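Local coordinates for GTP-binding protein (Pyrococcus horikoshii, PDB 1WXQ) that is of unknown function but is probably an Obg-type GTPase that binds GTP and may hydrolyse nucleotide, at residues Trp150-Lys158 with Asp194-Leu203; Met1-Gly12 with Met101-Asp110. All coordinates share one frame; numbering follows the deposited sequence.

Contact 1. Residues Trp150-Lys158 with Asp194-Leu203; sequences WDKFAKRIK and DPTKWSQDDL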
loop_
_atom_site.group_PDB
_atom_site.type_symbol
_atom_site.label_atom_id
_atom_site.label_comp_id
_atom_site.label_asym_id
_atom_site.label_seq_id
_atom_site.Cartn_x
_atom_site.Cartn_y
_atom_site.Cartn_z
ATOM N N TRP A 150 2.644 22.264 21.094
ATOM C CA TRP A 150 2.155 21.112 21.861
ATOM C C TRP A 150 1.820 21.462 23.321
ATOM O O TRP A 150 1.270 20.664 24.068
ATOM C CB TRP A 150 3.228 20.023 21.822
ATOM C CG TRP A 150 2.830 18.894 22.694
ATOM C CD1 TRP A 150 3.226 18.678 24.032
ATOM C CD2 TRP A 150 1.876 17.852 22.372
ATOM N NE1 TRP A 150 2.606 17.607 24.592
ATOM C CE2 TRP A 150 1.727 17.050 23.532
ATOM C CE3 TRP A 150 1.151 17.538 21.227
ATOM C CZ2 TRP A 150 0.857 15.973 23.521
ATOM C CZ3 TRP A 150 0.281 16.461 21.216
ATOM C CH2 TRP A 150 0.137 15.671 22.371
ATOM N N ASP A 151 2.151 22.704 23.770
ATOM C CA ASP A 151 1.843 23.030 25.146
ATOM C C ASP A 151 0.418 23.564 25.207
ATOM O O ASP A 151 -0.366 23.258 26.096
ATOM C CB ASP A 151 2.826 24.115 25.593
ATOM C CG ASP A 151 3.459 23.731 26.924
ATOM O OD1 ASP A 151 2.791 23.909 27.948
ATOM O OD2 ASP A 151 4.618 23.329 26.938
ATOM N N LYS A 152 0.107 24.421 24.215
ATOM C CA LYS A 152 -1.224 24.991 23.972
ATOM C C LYS A 152 -2.010 24.041 23.098
ATOM O O LYS A 152 -2.700 24.417 22.145
ATOM C CB LYS A 152 -1.096 26.334 23.252
ATOM C CG LYS A 152 -0.612 27.437 24.168
ATOM C CD LYS A 152 -0.529 28.745 23.418
ATOM C CE LYS A 152 0.039 29.887 24.238
ATOM N NZ LYS A 152 0.093 31.066 23.391
ATOM N N PHE A 153 -1.788 22.765 23.400
ATOM C CA PHE A 153 -2.712 21.755 22.982
ATOM C C PHE A 153 -3.039 20.847 24.169
ATOM O O PHE A 153 -4.192 20.494 24.394
ATOM C CB PHE A 153 -2.057 20.982 21.846
ATOM C CG PHE A 153 -2.868 19.766 21.537
ATOM C CD1 PHE A 153 -3.754 19.789 20.471
ATOM C CD2 PHE A 153 -2.623 18.592 22.222
ATOM C CE1 PHE A 153 -4.388 18.617 20.078
ATOM C CE2 PHE A 153 -3.261 17.419 21.823
ATOM C CZ PHE A 153 -4.151 17.420 20.750
ATOM N N ALA A 154 -2.043 20.579 24.990
ATOM C CA ALA A 154 -2.261 19.689 26.124
ATOM C C ALA A 154 -3.214 20.293 27.162
ATOM O O ALA A 154 -3.923 19.597 27.878
ATOM C CB ALA A 154 -0.905 19.399 26.770
ATOM N N LYS A 155 -3.189 21.637 27.258
ATOM C CA LYS A 155 -4.000 22.253 28.292
ATOM C C LYS A 155 -5.376 22.689 27.761
ATOM O O LYS A 155 -6.295 22.986 28.511
ATOM C CB LYS A 155 -3.243 23.467 28.822
ATOM C CG LYS A 155 -1.850 23.094 29.328
ATOM C CD LYS A 155 -1.275 24.149 30.267
ATOM C CE LYS A 155 -0.446 25.201 29.524
ATOM N NZ LYS A 155 0.710 25.563 30.335
ATOM N N ARG A 156 -5.511 22.754 26.422
ATOM C CA ARG A 156 -6.833 23.024 25.859
ATOM C C ARG A 156 -7.727 21.777 25.855
ATOM O O ARG A 156 -8.610 21.617 25.023
ATOM C CB ARG A 156 -6.647 23.536 24.430
ATOM C CG ARG A 156 -7.825 24.388 23.960
ATOM C CD ARG A 156 -8.639 23.692 22.863
ATOM N NE ARG A 156 -7.780 22.812 22.065
ATOM C CZ ARG A 156 -8.272 22.363 20.896
ATOM N NH1 ARG A 156 -9.481 22.724 20.502
ATOM N NH2 ARG A 156 -7.532 21.550 20.136
ATOM N N ILE A 157 -7.279 20.848 26.729
ATOM C CA ILE A 157 -7.789 19.485 26.596
ATOM C C ILE A 157 -7.764 18.732 27.928
ATOM O O ILE A 157 -8.388 17.696 28.107
ATOM C CB ILE A 157 -6.940 18.762 25.550
ATOM C CG1 ILE A 157 -7.187 19.382 24.171
ATOM C CG2 ILE A 157 -7.332 17.271 25.479
ATOM C CD1 ILE A 157 -6.144 18.972 23.262
ATOM N N LYS A 158 -6.965 19.275 28.868
ATOM C CA LYS A 158 -6.894 18.724 30.210
ATOM C C LYS A 158 -8.007 19.285 31.087
ATOM O O LYS A 158 -8.407 18.703 32.084
ATOM C CB LYS A 158 -5.531 19.081 30.799
ATOM C CG LYS A 158 -5.286 18.403 32.149
ATOM C CD LYS A 158 -4.357 19.220 33.048
ATOM C CE LYS A 158 -4.157 18.575 34.422
ATOM N NZ LYS A 158 -2.779 18.101 34.545
ATOM N N ASP A 194 -3.667 12.281 29.844
ATOM C CA ASP A 194 -3.400 13.688 30.125
ATOM C C ASP A 194 -2.206 14.094 29.274
ATOM O O ASP A 194 -1.075 13.760 29.590
ATOM C CB ASP A 194 -3.063 13.894 31.606
ATOM C CG ASP A 194 -2.912 15.363 31.972
ATOM O OD1 ASP A 194 -2.875 16.211 31.051
ATOM O OD2 ASP A 194 -2.826 15.671 33.183
ATOM N N PRO A 195 -2.443 14.809 28.171
ATOM C CA PRO A 195 -1.304 15.211 27.335
ATOM C C PRO A 195 -0.211 16.005 28.061
ATOM O O PRO A 195 0.966 15.806 27.801
ATOM C CB PRO A 195 -1.961 16.001 26.200
ATOM C CG PRO A 195 -3.251 16.515 26.828
ATOM C CD PRO A 195 -3.712 15.332 27.639
ATOM N N THR A 196 -0.597 16.890 28.975
ATOM C CA THR A 196 0.376 17.698 29.717
ATOM C C THR A 196 1.475 16.851 30.359
ATOM O O THR A 196 2.527 17.374 30.741
ATOM C CB THR A 196 -0.294 18.519 30.846
ATOM O OG1 THR A 196 -0.721 17.634 31.898
ATOM C CG2 THR A 196 -1.487 19.307 30.302
ATOM N N LYS A 197 1.223 15.553 30.499
ATOM C CA LYS A 197 2.208 14.646 31.081
ATOM C C LYS A 197 3.188 14.110 30.019
ATOM O O LYS A 197 4.243 13.584 30.358
ATOM C CB LYS A 197 1.506 13.467 31.768
ATOM C CG LYS A 197 0.801 13.871 33.051
ATOM C CD LYS A 197 1.248 15.221 33.589
ATOM C CE LYS A 197 0.186 15.797 34.520
ATOM N NZ LYS A 197 0.312 15.329 35.939
ATOM N N TRP A 198 2.828 14.240 28.743
ATOM C CA TRP A 198 3.671 13.775 27.634
ATOM C C TRP A 198 4.993 14.533 27.532
ATOM O O TRP A 198 5.009 15.768 27.594
ATOM C CB TRP A 198 2.929 13.925 26.295
ATOM C CG TRP A 198 1.860 12.884 26.053
ATOM C CD1 TRP A 198 0.995 12.368 26.981
ATOM C CD2 TRP A 198 1.521 12.266 24.801
ATOM N NE1 TRP A 198 0.145 11.472 26.386
ATOM C CE2 TRP A 198 0.440 11.389 25.050
ATOM C CE3 TRP A 198 2.020 12.370 23.493
ATOM C CZ2 TRP A 198 -0.153 10.618 24.035
ATOM C CZ3 TRP A 198 1.433 11.606 22.487
ATOM C CH2 TRP A 198 0.357 10.742 22.767
ATOM N N SER A 199 6.091 13.790 27.357
ATOM C CA SER A 199 7.417 14.382 27.215
ATOM C C SER A 199 7.825 14.397 25.736
ATOM O O SER A 199 7.146 13.817 24.901
ATOM C CB SER A 199 8.455 13.593 28.016
ATOM O OG SER A 199 8.878 12.422 27.331
ATOM N N GLN A 200 8.927 15.070 25.413
ATOM C CA GLN A 200 9.389 15.126 24.030
ATOM C C GLN A 200 9.709 13.727 23.554
ATOM O O GLN A 200 9.436 13.380 22.412
ATOM C CB GLN A 200 10.619 16.022 23.909
ATOM C CG GLN A 200 10.279 17.468 24.111
ATOM C CD GLN A 200 9.227 17.950 23.127
ATOM O OE1 GLN A 200 9.137 17.445 22.006
ATOM N NE2 GLN A 200 8.415 18.921 23.546
ATOM N N ASP A 201 10.277 12.923 24.445
ATOM C CA ASP A 201 10.617 11.549 24.113
ATOM C C ASP A 201 9.362 10.815 23.728
ATOM O O ASP A 201 9.381 9.989 22.806
ATOM C CB ASP A 201 11.280 10.851 25.296
ATOM C CG ASP A 201 12.708 11.312 25.511
ATOM O OD1 ASP A 201 13.629 10.825 24.802
ATOM O OD2 ASP A 201 12.902 12.180 26.387
ATOM N N ASP A 202 8.275 11.116 24.437
ATOM C CA ASP A 202 6.980 10.495 24.161
ATOM C C ASP A 202 6.487 10.905 22.780
ATOM O O ASP A 202 5.976 10.096 22.018
ATOM C CB ASP A 202 5.941 10.929 25.201
ATOM C CG ASP A 202 6.359 10.592 26.618
ATOM O OD1 ASP A 202 6.865 9.482 26.832
ATOM O OD2 ASP A 202 6.172 11.434 27.522
ATOM N N LEU A 203 6.656 12.175 22.459
ATOM C CA LEU A 203 6.219 12.679 21.182
ATOM C C LEU A 203 6.942 12.057 19.984
ATOM O O LEU A 203 6.302 11.563 19.046
ATOM C CB LEU A 203 6.350 14.192 21.172
ATOM C CG LEU A 203 5.250 14.916 21.943
ATOM C CD1 LEU A 203 5.588 16.395 22.117
ATOM C CD2 LEU A 203 3.957 14.747 21.180
#

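Contact 2. Residues Met1-Gly12 with Met101-Asp110; sequences MEIGVVGKPNVG and MASALIHVVD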
loop_
_atom_site.group_PDB
_atom_site.type_symbol
_atom_site.label_atom_id
_atom_site.label_comp_id
_atom_site.label_asym_id
_atom_site.label_seq_id
_atom_site.Cartn_x
_atom_site.Cartn_y
_atom_site.Cartn_z
HETATM N N MSE A 1 -7.710 4.992 -0.918
HETATM C CA MSE A 1 -6.370 4.355 -0.788
HETATM C C MSE A 1 -5.463 4.744 -1.952
HETATM O O MSE A 1 -5.899 4.819 -3.100
HETATM C CB MSE A 1 -6.523 2.838 -0.722
HETATM C CG MSE A 1 -5.249 2.101 -0.359
HETATM SE SE MSE A 1 -4.095 1.781 -1.869
HETATM C CE MSE A 1 -4.853 0.065 -2.396
ATOM N N GLU A 2 -4.196 4.985 -1.651
ATOM C CA GLU A 2 -3.241 5.390 -2.671
ATOM C C GLU A 2 -1.813 5.064 -2.248
ATOM O O GLU A 2 -1.481 5.151 -1.066
ATOM C CB GLU A 2 -3.420 6.886 -2.931
ATOM C CG GLU A 2 -2.167 7.722 -3.012
ATOM C CD GLU A 2 -2.437 9.167 -2.606
ATOM O OE1 GLU A 2 -2.676 9.394 -1.397
ATOM O OE2 GLU A 2 -2.423 10.066 -3.486
ATOM N N ILE A 3 -0.979 4.699 -3.227
ATOM C CA ILE A 3 0.418 4.338 -2.995
ATOM C C ILE A 3 1.372 5.399 -3.517
ATOM O O ILE A 3 1.320 5.750 -4.688
ATOM C CB ILE A 3 0.784 3.013 -3.702
ATOM C CG1 ILE A 3 -0.120 1.874 -3.217
ATOM C CG2 ILE A 3 2.243 2.688 -3.452
ATOM C CD1 ILE A 3 0.098 0.589 -3.959
ATOM N N GLY A 4 2.252 5.894 -2.655
ATOM C CA GLY A 4 3.210 6.905 -3.066
ATOM C C GLY A 4 4.567 6.287 -3.355
ATOM O O GLY A 4 5.008 5.407 -2.613
ATOM N N VAL A 5 5.219 6.734 -4.430
ATOM C CA VAL A 5 6.534 6.229 -4.831
ATOM C C VAL A 5 7.591 7.303 -4.600
ATOM O O VAL A 5 7.545 8.380 -5.206
ATOM C CB VAL A 5 6.551 5.836 -6.311
ATOM C CG1 VAL A 5 7.898 5.267 -6.675
ATOM C CG2 VAL A 5 5.450 4.831 -6.598
ATOM N N VAL A 6 8.551 6.998 -3.727
ATOM C CA VAL A 6 9.586 7.950 -3.365
ATOM C C VAL A 6 10.972 7.376 -3.576
ATOM O O VAL A 6 11.130 6.165 -3.697
ATOM C CB VAL A 6 9.477 8.345 -1.871
ATOM C CG1 VAL A 6 8.092 8.884 -1.566
ATOM C CG2 VAL A 6 9.760 7.130 -0.996
ATOM N N GLY A 7 11.974 8.253 -3.580
ATOM C CA GLY A 7 13.350 7.819 -3.758
ATOM C C GLY A 7 14.288 8.960 -4.125
ATOM O O GLY A 7 13.845 10.059 -4.429
ATOM N N LYS A 8 15.591 8.721 -4.076
ATOM C CA LYS A 8 16.528 9.763 -4.454
ATOM C C LYS A 8 16.557 9.757 -5.988
ATOM O O LYS A 8 15.958 8.886 -6.612
ATOM C CB LYS A 8 17.907 9.474 -3.870
ATOM C CG LYS A 8 18.483 8.124 -4.224
ATOM C CD LYS A 8 19.845 7.935 -3.542
ATOM C CE LYS A 8 20.515 6.583 -3.884
ATOM N NZ LYS A 8 21.904 6.480 -3.324
ATOM N N PRO A 9 17.228 10.737 -6.619
ATOM C CA PRO A 9 17.247 10.724 -8.088
ATOM C C PRO A 9 18.283 9.733 -8.649
ATOM O O PRO A 9 19.256 9.392 -7.985
ATOM C CB PRO A 9 17.465 12.193 -8.426
ATOM C CG PRO A 9 18.418 12.606 -7.355
ATOM C CD PRO A 9 17.824 11.986 -6.102
ATOM N N ASN A 10 18.048 9.263 -9.867
ATOM C CA ASN A 10 18.959 8.340 -10.551
ATOM C C ASN A 10 19.013 6.878 -10.123
ATOM O O ASN A 10 19.959 6.170 -10.464
ATOM C CB ASN A 10 20.380 8.921 -10.520
ATOM C CG ASN A 10 20.450 10.325 -11.107
ATOM O OD1 ASN A 10 19.861 10.603 -12.162
ATOM N ND2 ASN A 10 21.177 11.218 -10.427
ATOM N N VAL A 11 18.003 6.428 -9.381
ATOM C CA VAL A 11 17.931 5.035 -8.957
ATOM C C VAL A 11 16.767 4.363 -9.695
ATOM O O VAL A 11 16.492 3.174 -9.502
ATOM C CB VAL A 11 17.714 4.908 -7.418
ATOM C CG1 VAL A 11 18.805 5.645 -6.678
ATOM C CG2 VAL A 11 16.351 5.459 -7.023
ATOM N N GLY A 12 16.080 5.140 -10.534
ATOM C CA GLY A 12 14.961 4.622 -11.304
ATOM C C GLY A 12 13.585 4.842 -10.688
ATOM O O GLY A 12 12.587 4.234 -11.127
HETATM N N MSE A 101 -1.073 11.948 2.066
HETATM C CA MSE A 101 -2.248 11.078 2.099
HETATM C C MSE A 101 -1.990 9.641 1.684
HETATM O O MSE A 101 -2.918 8.851 1.523
HETATM C CB MSE A 101 -3.352 11.657 1.211
HETATM C CG MSE A 101 -3.990 12.932 1.750
HETATM SE SE MSE A 101 -4.685 12.666 3.540
HETATM C CE MSE A 101 -5.711 11.044 3.240
ATOM N N ALA A 102 -0.726 9.293 1.513
ATOM C CA ALA A 102 -0.386 7.945 1.104
ATOM C C ALA A 102 -0.746 6.906 2.154
ATOM O O ALA A 102 -0.531 7.113 3.334
ATOM C CB ALA A 102 1.110 7.865 0.794
ATOM N N SER A 103 -1.307 5.788 1.716
ATOM C CA SER A 103 -1.625 4.711 2.637
ATOM C C SER A 103 -0.347 3.882 2.776
ATOM O O SER A 103 -0.167 3.147 3.742
ATOM C CB SER A 103 -2.733 3.818 2.078
ATOM O OG SER A 103 -3.944 4.529 1.978
ATOM N N ALA A 104 0.525 3.973 1.783
ATOM C CA ALA A 104 1.768 3.224 1.840
ATOM C C ALA A 104 2.724 3.810 0.850
ATOM O O ALA A 104 2.324 4.527 -0.063
ATOM C CB ALA A 104 1.548 1.744 1.529
ATOM N N LEU A 105 3.997 3.504 1.035
ATOM C CA LEU A 105 5.000 4.018 0.138
ATOM C C LEU A 105 5.887 2.903 -0.390
ATOM O O LEU A 105 6.190 1.945 0.321
ATOM C CB LEU A 105 5.897 5.001 0.871
ATOM C CG LEU A 105 5.325 6.149 1.673
ATOM C CD1 LEU A 105 6.413 6.652 2.628
ATOM C CD2 LEU A 105 4.847 7.230 0.750
ATOM N N ILE A 106 6.300 3.048 -1.642
ATOM C CA ILE A 106 7.226 2.115 -2.246
ATOM C C ILE A 106 8.533 2.907 -2.347
ATOM O O ILE A 106 8.664 3.809 -3.177
ATOM C CB ILE A 106 6.791 1.713 -3.651
ATOM C CG1 ILE A 106 5.508 0.891 -3.578
ATOM C CG2 ILE A 106 7.906 0.912 -4.337
ATOM C CD1 ILE A 106 4.964 0.537 -4.948
ATOM N N HIS A 107 9.490 2.599 -1.481
ATOM C CA HIS A 107 10.751 3.321 -1.533
ATOM C C HIS A 107 11.783 2.635 -2.436
ATOM O O HIS A 107 12.365 1.609 -2.072
ATOM C CB HIS A 107 11.330 3.503 -0.128
ATOM C CG HIS A 107 12.546 4.383 -0.099
ATOM N ND1 HIS A 107 13.038 4.989 -1.228
ATOM C CD2 HIS A 107 13.342 4.755 0.922
ATOM C CE1 HIS A 107 14.102 5.710 -0.909
ATOM N NE2 HIS A 107 14.308 5.588 0.381
ATOM N N VAL A 108 12.010 3.232 -3.606
ATOM C CA VAL A 108 12.957 2.735 -4.603
ATOM C C VAL A 108 14.390 3.130 -4.273
ATOM O O VAL A 108 14.694 4.304 -4.092
ATOM C CB VAL A 108 12.606 3.288 -5.978
ATOM C CG1 VAL A 108 13.527 2.708 -7.021
ATOM C CG2 VAL A 108 11.158 2.981 -6.287
ATOM N N VAL A 109 15.274 2.142 -4.206
ATOM C CA VAL A 109 16.672 2.388 -3.880
ATOM C C VAL A 109 17.573 1.707 -4.888
ATOM O O VAL A 109 17.155 0.803 -5.621
ATOM C CB VAL A 109 17.043 1.840 -2.463
ATOM C CG1 VAL A 109 16.127 2.449 -1.389
ATOM C CG2 VAL A 109 16.947 0.302 -2.452
ATOM N N ASP A 110 18.827 2.132 -4.881
ATOM C CA ASP A 110 19.857 1.635 -5.779
ATOM C C ASP A 110 20.544 0.372 -5.230
ATOM O O ASP A 110 21.456 0.466 -4.410
ATOM C CB ASP A 110 20.886 2.745 -5.973
ATOM C CG ASP A 110 21.876 2.427 -7.049
ATOM O OD1 ASP A 110 22.142 1.226 -7.267
ATOM O OD2 ASP A 110 22.393 3.383 -7.667
HETATM O O HOH W 1 16.756 6.131 -2.650
#

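Contact 1. Residues Trp150-Lys158 with Asp194-Leu203
Asp194 and Lys158 open a contact in which the short helix 151-154, with the residues after it, packs on a 3-10 turn (195-197) that runs through a capping box, Ser199 with Asp202, into helix 200-214. The ammonium NZ of Lys158 reaches the syn lone pair of Asp194 OD2 at 2.8 Å, forming a salt bridge. The other carboxylate oxygen, Asp194 OD1, is met from above its plane by Thr196 OG1 at 2.7 Å, so both oxygens are gripped. Pro195 follows and presses its ring on Ala154, CB to CB 3.6 Å, and also touches Leu164 of helix 164-171. At Thr196, OG1 sits between the backbone N and the carbonyl carbon (chi1 71°); this turns the hydroxyl to Asp194 and sets the methyl CG2 against Ala154 CB at 3.6 Å. The ammonium group of Lys197 comes near that of Lys158, a like-charge approach that the carboxylate of Asp194 probably eases. Trp198 then brings CE3 to within 3.8 Å of Trp150 CZ2. The two indole planes are inclined by 31°, neither stacked nor edge-to-face, and the NE1 of Trp198 is bonded away from the contact to Pro192 O. At the start of the helix Asp202 N donates to Ser199 OG at 3.2 Å, the capping bond; the return bond of the box, from Ser199 N to Asp202 OD2, is modelled too short to trust in detail. One turn into the helix, Leu203 spans the Trp150 indole, its CD1 over the five-membered part near CG and its CD2 farther along. Phe153 CD2 lies on the opposite face of that indole, toward the rim. Leu203 CD2 makes a CH-pi contact 3.8 Å from the centroid of the six-membered ring of Trp150, only 4° off the ring normal.

Contact 2. Residues Met1-Gly12 with Met101-Asp110
Ile3 CG2 lies against Ile106 CG1 at 3.7 Å, in the apolar centre of two neighbouring parallel strands of a P-loop GTPase core. On the same face of the sheet Val5 CG1 meets Val108 CG2 at 4.0 Å, and Val11 CG2 covers Val108 CG1 from the loop beyond. The other face carries Val6, Leu105 and His107. A chi1 of -173° carries the His107 ring away from its own backbone N and over the neighbouring strand, where ND1 gives Val6 O a weak bond of 3.3 Å; Val109 CG1 sits over the ring's centre. With an alanine here, Val6 O would probably lose this weak second bond, and the methyls Val6 CG2 and Val109 CG1 the ring they rest on. The backbone ladder runs from Gly4 N to Ala104 O (2.9 Å), and on through Ile106 and Val6. At the outer ends, Ser103 N donates to Glu2 O, and a water links Lys8 N with Val108 O. Gly7 and Gly12 fit a Walker A pattern, consistent with a nucleotide phosphate loop; Lys8 NZ binds Asp116 O and Asp130. Strand 2-7 lies between strands 68-77 and 104-110, with 217-222 beyond the latter; helix 305-316 covers the Ile3 and Ile106 face, helix 127-147 that of Val6 and His107.

In the fold
From the N terminus the chain lays down strand 2-7, passes through helix 13-21 and the strands up to 68-77, and closes an 88-residue loop at contact 2, where 104-110 pairs beside it. Helix 127-147 then carries the chain away from the sheet to 150-158. Contact 1 closes a second, shorter loop, whose 35 residues hold helices 164-171 and 179-188 and no strand. Helix 200-214 returns the chain to strand 217-222, which pairs with 104-110. The loops follow in series, neither nested nor crossed. Their centres lie 33 Å apart: contact 2 joins strands of the central sheet, contact 1 ties the far end of the helical excursion.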